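Local coordinates for TonB-dependent siderophore receptor (Pseudomonas aeruginosa 39016, PDB 5NEC), which probably imports iron-loaded siderophores across the bacterial outer membrane through a plugged beta-barrel, using energy relayed by TonB, at residues W313-D318 against R331-V336; S327-Q332 against T381-G386. One frame throughout, in Å; residues are numbered along the deposited sequence.

Interaction 1: residues W313-D318 against R331-V336; sequences WTQPDD and RQNNRV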
ATOM      1  N   TRP A 313      20.287  -2.917  -7.830  1.00 40.59           N
ATOM      2  CA  TRP A 313      20.618  -2.314  -6.545  1.00 41.55           C
ATOM      3  C   TRP A 313      21.586  -3.185  -5.744  1.00 41.75           C
ATOM      4  O   TRP A 313      21.868  -4.328  -6.113  1.00 39.69           O
ATOM      5  CB  TRP A 313      19.333  -2.005  -5.761  1.00 40.98           C
ATOM      6  CG  TRP A 313      18.659  -3.176  -5.144  1.00 40.47           C
ATOM      7  CD1 TRP A 313      18.735  -3.547  -3.846  1.00 41.54           C
ATOM      8  CD2 TRP A 313      17.794  -4.117  -5.784  1.00 40.80           C
ATOM      9  NE1 TRP A 313      17.983  -4.676  -3.625  1.00 42.49           N
ATOM     10  CE2 TRP A 313      17.380  -5.046  -4.797  1.00 41.99           C
ATOM     11  CE3 TRP A 313      17.305  -4.262  -7.092  1.00 40.91           C
ATOM     12  CZ2 TRP A 313      16.511  -6.126  -5.082  1.00 40.69           C
ATOM     13  CZ3 TRP A 313      16.441  -5.333  -7.366  1.00 40.28           C
ATOM     14  CH2 TRP A 313      16.063  -6.250  -6.366  1.00 39.99           C
ATOM     15  N   THR A 314      22.085  -2.614  -4.645  1.00 41.87           N
ATOM     16  CA  THR A 314      23.097  -3.254  -3.795  1.00 40.37           C
ATOM     17  C   THR A 314      22.490  -3.727  -2.474  1.00 39.56           C
ATOM     18  O   THR A 314      21.672  -3.041  -1.880  1.00 40.22           O
ATOM     19  CB  THR A 314      24.248  -2.275  -3.518  1.00 40.09           C
ATOM     20  OG1 THR A 314      24.827  -1.847  -4.761  1.00 40.15           O
ATOM     21  CG2 THR A 314      25.325  -2.906  -2.623  1.00 38.95           C
ATOM     22  N   GLN A 315      22.882  -4.916  -2.037  1.00 42.57           N
ATOM     23  CA  GLN A 315      22.525  -5.425  -0.698  1.00 43.63           C
ATOM     24  C   GLN A 315      23.808  -5.607   0.110  1.00 41.58           C
ATOM     25  O   GLN A 315      24.757  -6.229  -0.372  1.00 40.55           O
ATOM     26  CB  GLN A 315      21.794  -6.748  -0.786  1.00 44.68           C
ATOM     27  CG  GLN A 315      20.645  -6.705  -1.760  1.00 47.60           C
ATOM     28  CD  GLN A 315      19.792  -7.957  -1.762  1.00 50.66           C
ATOM     29  OE1 GLN A 315      18.831  -8.023  -2.523  1.00 51.75           O
ATOM     30  NE2 GLN A 315      20.134  -8.953  -0.934  1.00 50.75           N
ATOM     31  N   PRO A 316      23.828  -5.088   1.340  1.00 42.29           N
ATOM     32  CA  PRO A 316      25.056  -5.120   2.121  1.00 41.78           C
ATOM     33  C   PRO A 316      25.380  -6.491   2.705  1.00 41.18           C
ATOM     34  O   PRO A 316      24.718  -6.951   3.630  1.00 40.59           O
ATOM     35  CB  PRO A 316      24.795  -4.086   3.213  1.00 42.02           C
ATOM     36  CG  PRO A 316      23.316  -4.064   3.393  1.00 42.51           C
ATOM     37  CD  PRO A 316      22.695  -4.560   2.126  1.00 42.66           C
ATOM     38  N   ASP A 317      26.359  -7.146   2.078  1.00 41.53           N
ATOM     39  CA  ASP A 317      27.057  -8.348   2.565  1.00 41.38           C
ATOM     40  C   ASP A 317      26.400  -9.707   2.421  1.00 41.14           C
ATOM     41  O   ASP A 317      27.091 -10.718   2.550  1.00 40.37           O
ATOM     42  CB  ASP A 317      27.552  -8.171   4.019  1.00 42.62           C
ATOM     43  CG  ASP A 317      28.898  -8.863   4.268  1.00 42.91           C
ATOM     44  OD1 ASP A 317      29.746  -8.792   3.352  1.00 41.36           O
ATOM     45  OD2 ASP A 317      29.098  -9.479   5.352  1.00 43.10           O
ATOM     46  N   ASP A 318      25.104  -9.744   2.141  1.00 42.77           N
ATOM     47  CA  ASP A 318      24.307 -10.992   2.131  1.00 45.22           C
ATOM     48  C   ASP A 318      24.781 -12.127   3.066  1.00 43.39           C
ATOM     49  O   ASP A 318      24.942 -13.275   2.652  1.00 41.02           O
ATOM     50  CB  ASP A 318      24.075 -11.484   0.683  1.00 47.44           C
ATOM     51  CG  ASP A 318      22.892 -10.760  -0.018  1.00 50.55           C
ATOM     52  OD1 ASP A 318      22.553  -9.589   0.314  1.00 50.25           O
ATOM     53  OD2 ASP A 318      22.297 -11.380  -0.937  1.00 53.41           O
ATOM     54  N   ARG A 331      26.877  -6.959  -2.803  1.00 38.56           N
ATOM     55  CA  ARG A 331      26.111  -7.892  -3.598  1.00 41.13           C
ATOM     56  C   ARG A 331      25.079  -7.091  -4.403  1.00 40.37           C
ATOM     57  O   ARG A 331      24.476  -6.093  -3.953  1.00 38.06           O
ATOM     58  CB  ARG A 331      25.458  -8.980  -2.754  1.00 44.38           C
ATOM     59  CG  ARG A 331      23.976  -9.194  -2.890  1.00 47.81           C
ATOM     60  CD  ARG A 331      23.485  -9.950  -4.101  1.00 49.00           C
ATOM     61  NE  ARG A 331      22.388 -10.788  -3.610  1.00 51.66           N
ATOM     62  CZ  ARG A 331      21.421 -11.362  -4.318  1.00 52.26           C
ATOM     63  NH1 ARG A 331      21.349 -11.260  -5.642  1.00 53.80           N
ATOM     64  NH2 ARG A 331      20.515 -12.062  -3.667  1.00 55.08           N
ATOM     65  N   GLN A 332      24.879  -7.589  -5.592  1.00 38.97           N
ATOM     66  CA  GLN A 332      24.131  -6.943  -6.617  1.00 40.37           C
ATOM     67  C   GLN A 332      22.844  -7.729  -6.740  1.00 40.23           C
ATOM     68  O   GLN A 332      22.864  -8.944  -6.830  1.00 38.65           O
ATOM     69  CB  GLN A 332      25.000  -7.013  -7.868  1.00 42.72           C
ATOM     70  CG  GLN A 332      24.312  -6.842  -9.165  1.00 44.77           C
ATOM     71  CD  GLN A 332      23.519  -8.037  -9.612  1.00 43.18           C
ATOM     72  OE1 GLN A 332      22.325  -7.891  -9.843  1.00 45.58           O
ATOM     73  NE2 GLN A 332      24.134  -9.203  -9.711  1.00 40.91           N
ATOM     74  N   ASN A 333      21.712  -7.046  -6.718  1.00 41.77           N
ATOM     75  CA  ASN A 333      20.454  -7.694  -7.052  1.00 41.63           C
ATOM     76  C   ASN A 333      19.764  -6.869  -8.112  1.00 41.26           C
ATOM     77  O   ASN A 333      20.015  -5.660  -8.239  1.00 39.82           O
ATOM     78  CB  ASN A 333      19.578  -7.824  -5.819  1.00 42.70           C
ATOM     79  CG  ASN A 333      18.635  -9.024  -5.886  1.00 45.13           C
ATOM     80  OD1 ASN A 333      18.386  -9.608  -6.947  1.00 42.82           O
ATOM     81  ND2 ASN A 333      18.117  -9.407  -4.736  1.00 46.90           N
ATOM     82  N   ASN A 334      18.924  -7.528  -8.903  1.00 41.72           N
ATOM     83  CA  ASN A 334      18.297  -6.865 -10.036  1.00 42.73           C
ATOM     84  C   ASN A 334      17.013  -7.527 -10.479  1.00 46.97           C
ATOM     85  O   ASN A 334      16.739  -8.693 -10.165  1.00 44.17           O
ATOM     86  CB  ASN A 334      19.261  -6.793 -11.222  1.00 41.19           C
ATOM     87  CG  ASN A 334      19.484  -8.132 -11.872  1.00 41.65           C
ATOM     88  OD1 ASN A 334      18.634  -8.622 -12.609  1.00 44.11           O
ATOM     89  ND2 ASN A 334      20.635  -8.725 -11.628  1.00 39.11           N
ATOM     90  N   ARG A 335      16.237  -6.754 -11.231  1.00 53.03           N
ATOM     91  CA  ARG A 335      15.042  -7.256 -11.881  1.00 55.79           C
ATOM     92  C   ARG A 335      14.671  -6.387 -13.089  1.00 52.04           C
ATOM     93  O   ARG A 335      14.674  -5.152 -13.015  1.00 47.08           O
ATOM     94  CB  ARG A 335      13.888  -7.310 -10.902  1.00 63.35           C
ATOM     95  CG  ARG A 335      12.705  -8.099 -11.450  1.00 73.82           C
ATOM     96  CD  ARG A 335      11.676  -8.475 -10.396  1.00 81.28           C
ATOM     97  NE  ARG A 335      11.595  -7.496  -9.307  1.00 86.86           N
ATOM     98  CZ  ARG A 335      11.111  -6.254  -9.408  1.00 89.29           C
ATOM     99  NH1 ARG A 335      10.657  -5.766 -10.565  1.00 89.68           N
ATOM    100  NH2 ARG A 335      11.113  -5.482  -8.334  1.00 89.65           N
ATOM    101  N   VAL A 336      14.405  -7.056 -14.204  1.00 49.17           N
ATOM    102  CA  VAL A 336      13.823  -6.441 -15.378  1.00 49.49           C
ATOM    103  C   VAL A 336      12.500  -7.138 -15.632  1.00 49.57           C
ATOM    104  O   VAL A 336      12.450  -8.359 -15.755  1.00 50.22           O
ATOM    105  CB  VAL A 336      14.727  -6.543 -16.603  1.00 47.52           C
ATOM    106  CG1 VAL A 336      14.058  -5.871 -17.790  1.00 46.96           C
ATOM    107  CG2 VAL A 336      16.089  -5.911 -16.284  1.00 47.99           C
TER

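Interaction 2: residues S327-Q332 against T381-G386; sequences SVWRRQ and TNTGLG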
ATOM      1  N   SER A 327      34.227  -5.020   6.989  1.00 40.86           N
ATOM      2  CA  SER A 327      33.979  -4.824   5.555  1.00 39.98           C
ATOM      3  C   SER A 327      32.627  -5.370   5.071  1.00 38.70           C
ATOM      4  O   SER A 327      31.930  -6.114   5.772  1.00 38.99           O
ATOM      5  CB  SER A 327      35.111  -5.434   4.740  1.00 40.13           C
ATOM      6  OG  SER A 327      35.079  -6.830   4.818  1.00 39.86           O
ATOM      7  N   VAL A 328      32.262  -4.972   3.856  1.00 38.32           N
ATOM      8  CA  VAL A 328      30.953  -5.295   3.264  1.00 37.76           C
ATOM      9  C   VAL A 328      31.114  -5.673   1.793  1.00 35.62           C
ATOM     10  O   VAL A 328      31.616  -4.867   1.010  1.00 36.60           O
ATOM     11  CB  VAL A 328      30.001  -4.081   3.354  1.00 37.99           C
ATOM     12  CG1 VAL A 328      28.705  -4.342   2.602  1.00 38.69           C
ATOM     13  CG2 VAL A 328      29.717  -3.711   4.812  1.00 38.43           C
ATOM     14  N   TRP A 329      30.646  -6.860   1.420  1.00 32.98           N
ATOM     15  CA  TRP A 329      30.525  -7.224   0.005  1.00 33.63           C
ATOM     16  C   TRP A 329      29.284  -6.539  -0.614  1.00 33.22           C
ATOM     17  O   TRP A 329      28.175  -6.667  -0.090  1.00 32.74           O
ATOM     18  CB  TRP A 329      30.422  -8.735  -0.135  1.00 34.07           C
ATOM     19  CG  TRP A 329      30.109  -9.225  -1.490  1.00 33.90           C
ATOM     20  CD1 TRP A 329      30.704  -8.855  -2.644  1.00 34.28           C
ATOM     21  CD2 TRP A 329      29.128 -10.207  -1.831  1.00 34.38           C
ATOM     22  NE1 TRP A 329      30.162  -9.560  -3.707  1.00 35.89           N
ATOM     23  CE2 TRP A 329      29.184 -10.392  -3.230  1.00 34.79           C
ATOM     24  CE3 TRP A 329      28.206 -10.950  -1.090  1.00 35.40           C
ATOM     25  CZ2 TRP A 329      28.348 -11.281  -3.909  1.00 34.16           C
ATOM     26  CZ3 TRP A 329      27.381 -11.860  -1.761  1.00 35.20           C
ATOM     27  CH2 TRP A 329      27.464 -12.009  -3.165  1.00 35.08           C
ATOM     28  N   ARG A 330      29.493  -5.790  -1.693  1.00 33.95           N
ATOM     29  CA  ARG A 330      28.393  -5.141  -2.429  1.00 35.84           C
ATOM     30  C   ARG A 330      27.733  -6.133  -3.372  1.00 36.38           C
ATOM     31  O   ARG A 330      28.004  -6.173  -4.560  1.00 37.76           O
ATOM     32  CB  ARG A 330      28.876  -3.932  -3.204  1.00 35.34           C
ATOM     33  CG  ARG A 330      29.208  -2.772  -2.295  1.00 36.28           C
ATOM     34  CD  ARG A 330      29.897  -1.695  -3.104  1.00 36.36           C
ATOM     35  NE  ARG A 330      30.046  -0.425  -2.405  1.00 35.11           N
ATOM     36  CZ  ARG A 330      31.082   0.408  -2.548  1.00 34.89           C
ATOM     37  NH1 ARG A 330      32.112   0.102  -3.334  1.00 35.76           N
ATOM     38  NH2 ARG A 330      31.112   1.547  -1.864  1.00 34.53           N
ATOM     39  N   ARG A 331      26.877  -6.959  -2.803  1.00 38.56           N
ATOM     40  CA  ARG A 331      26.111  -7.892  -3.598  1.00 41.13           C
ATOM     41  C   ARG A 331      25.079  -7.091  -4.403  1.00 40.37           C
ATOM     42  O   ARG A 331      24.476  -6.093  -3.953  1.00 38.06           O
ATOM     43  CB  ARG A 331      25.458  -8.980  -2.754  1.00 44.38           C
ATOM     44  CG  ARG A 331      23.976  -9.194  -2.890  1.00 47.81           C
ATOM     45  CD  ARG A 331      23.485  -9.950  -4.101  1.00 49.00           C
ATOM     46  NE  ARG A 331      22.388 -10.788  -3.610  1.00 51.66           N
ATOM     47  CZ  ARG A 331      21.421 -11.362  -4.318  1.00 52.26           C
ATOM     48  NH1 ARG A 331      21.349 -11.260  -5.642  1.00 53.80           N
ATOM     49  NH2 ARG A 331      20.515 -12.062  -3.667  1.00 55.08           N
ATOM     50  N   GLN A 332      24.879  -7.589  -5.592  1.00 38.97           N
ATOM     51  CA  GLN A 332      24.131  -6.943  -6.617  1.00 40.37           C
ATOM     52  C   GLN A 332      22.844  -7.729  -6.740  1.00 40.23           C
ATOM     53  O   GLN A 332      22.864  -8.944  -6.830  1.00 38.65           O
ATOM     54  CB  GLN A 332      25.000  -7.013  -7.868  1.00 42.72           C
ATOM     55  CG  GLN A 332      24.312  -6.842  -9.165  1.00 44.77           C
ATOM     56  CD  GLN A 332      23.519  -8.037  -9.612  1.00 43.18           C
ATOM     57  OE1 GLN A 332      22.325  -7.891  -9.843  1.00 45.58           O
ATOM     58  NE2 GLN A 332      24.134  -9.203  -9.711  1.00 40.91           N
ATOM     59  N   THR A 381      30.473  -9.286  -9.760  1.00 42.71           N
ATOM     60  CA  THR A 381      30.793  -8.760  -8.434  1.00 42.53           C
ATOM     61  C   THR A 381      31.925  -9.527  -7.685  1.00 42.68           C
ATOM     62  O   THR A 381      32.012  -9.477  -6.456  1.00 43.36           O
ATOM     63  CB  THR A 381      29.538  -8.739  -7.559  1.00 40.90           C
ATOM     64  OG1 THR A 381      29.017 -10.062  -7.482  1.00 39.91           O
ATOM     65  CG2 THR A 381      28.482  -7.762  -8.143  1.00 41.53           C
ATOM     66  N   ASN A 382      32.798 -10.199  -8.426  1.00 41.91           N
ATOM     67  CA  ASN A 382      33.841 -11.034  -7.848  1.00 43.13           C
ATOM     68  C   ASN A 382      34.820 -10.177  -7.037  1.00 43.33           C
ATOM     69  O   ASN A 382      35.416  -9.246  -7.578  1.00 42.19           O
ATOM     70  CB  ASN A 382      34.589 -11.743  -8.976  1.00 44.18           C
ATOM     71  CG  ASN A 382      35.574 -12.792  -8.488  1.00 45.15           C
ATOM     72  OD1 ASN A 382      35.979 -12.839  -7.334  1.00 47.78           O
ATOM     73  ND2 ASN A 382      35.951 -13.668  -9.391  1.00 48.14           N
ATOM     74  N   THR A 383      34.982 -10.503  -5.750  1.00 42.93           N
ATOM     75  CA  THR A 383      35.868  -9.731  -4.861  1.00 43.44           C
ATOM     76  C   THR A 383      37.346 -10.063  -5.015  1.00 41.65           C
ATOM     77  O   THR A 383      38.187  -9.297  -4.566  1.00 41.48           O
ATOM     78  CB  THR A 383      35.531  -9.942  -3.377  1.00 43.32           C
ATOM     79  OG1 THR A 383      35.780 -11.310  -3.014  1.00 43.11           O
ATOM     80  CG2 THR A 383      34.086  -9.556  -3.079  1.00 43.10           C
ATOM     81  N   GLY A 384      37.642 -11.197  -5.634  1.00 42.26           N
ATOM     82  CA  GLY A 384      39.003 -11.711  -5.727  1.00 44.18           C
ATOM     83  C   GLY A 384      39.313 -12.727  -4.637  1.00 44.72           C
ATOM     84  O   GLY A 384      40.296 -13.425  -4.752  1.00 45.50           O
ATOM     85  N   LEU A 385      38.474 -12.811  -3.595  1.00 45.39           N
ATOM     86  CA  LEU A 385      38.628 -13.755  -2.486  1.00 44.55           C
ATOM     87  C   LEU A 385      37.343 -14.584  -2.276  1.00 45.41           C
ATOM     88  O   LEU A 385      36.365 -14.097  -1.719  1.00 44.71           O
ATOM     89  CB  LEU A 385      38.961 -12.979  -1.211  1.00 44.46           C
ATOM     90  CG  LEU A 385      39.124 -13.774   0.089  1.00 45.23           C
ATOM     91  CD1 LEU A 385      40.315 -14.705  -0.046  1.00 46.32           C
ATOM     92  CD2 LEU A 385      39.301 -12.852   1.262  1.00 44.88           C
ATOM     93  N   GLY A 386      37.348 -15.838  -2.734  1.00 45.62           N
ATOM     94  CA  GLY A 386      36.165 -16.710  -2.697  1.00 44.57           C
ATOM     95  C   GLY A 386      34.878 -16.094  -3.245  1.00 43.56           C
ATOM     96  O   GLY A 386      33.811 -16.342  -2.682  1.00 44.04           O
TER

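Interaction 1: residues W313-D318 against R331-V336
The antiparallel beta-hairpin of strands 296-316 and 327-354, one of the antiparallel hairpins of the TonB-dependent receptor barrel, includes the pairing of W313 with N333 and Q315 with R331. W313 and N333 form a hydrogen-bonded pair through two straight bonds, W313 N to N333 O and N333 N to W313 O, both 2.8 Å. Q315 N donates to R331 O, whereas the return bond from R331 N is weak. On the face carrying W313, Q315, R331 and N333, the indole leans along N333, its CG held between backbone N and carbonyl carbon (chi1 76°), and takes N333 CB over its six-membered ring, a CH-pi contact 3.8 Å from the centroid. N333 ND2 reaches Q315 OE1 at 2.7 Å, in its own amide plane but above that of Q315. The same Q315 amide gives NE2 to D318 OD1 at 2.8 Å, while D318 OD2 takes R331 NE at 2.7 Å in a salt bridge, approached from above the carboxylate plane. One amide thus couples N333 to the ion pair, fixing its own rotation. Y716 of strand 716-719 packs on W313 and Q315; T314, on the other face, hydrogen-bonds D275.

Interaction 2: residues S327-Q332 against T381-G386
W329 swings its CG anti to the backbone N (chi1 172°), which carries the indole to the loop that follows strand 357-379; there T383 sets its OG1 between backbone N and carbonyl carbon (chi1 65°), leaving CG2 beside the backbone N and facing the ring. The NE1 and CD1 corner of W329 does most of the touching. Its NE1 points at T381 O, 3.3 Å away at the ring edge and near its plane, in a hydrogen bond that is weak. Beside it, W329 CD1 rests against the methyl CG2 of T383 at 3.5 Å. Farther round the ring, W329 CZ2 lies 3.8 Å from T381 OG1. Both threonine side chains cross the indole at about a right angle. The T381 methyl turns farther along the same strand, where its CG2 sits 3.6 Å from Q332 CB and 3.9 Å from R330 O. R331 CB of the same strand lies over one face of the indole, toward its rim.

The loop has its own internal bonds. N382 OD1 accepts from G384 N at 2.9 Å, an Asx turn, and T383 OG1 accepts from L385 N at 3.1 Å, an ST turn. T383 OG1 is also bonded to K389 O, so the hydroxyl is held on the loop side while the methyl is presented to W329. The chemistry is therefore mostly apolar: the T383 methyl rests on W329 CD1 and the T381 methyl on Q332 CB, with a single weak N-H to carbonyl bond as the direct polar link, a light attachment of a few van der Waals contacts and one weak bond.

Overall arrangement
Interactions 1 and 2 lie next to each other, their centres about 11 Å apart, both in the beta-barrel domain. Strand 327-354 serves both, and R331 and Q332 belong to both segments drawn from it. Along the chain come strand 296-316, then strand 327-354, then strand 357-379 and the loop holding 381-386. They also meet directly, through a probable hydrogen bond from D317 N to W329 O (2.9 Å) and the packing of T314 CG2 on R330 CB. Together they illustrate how a long barrel strand can pair with its hairpin partner and carry a loop contact near its start, where long loops join the strands, probably on the extracellular side as in other TonB-dependent receptors.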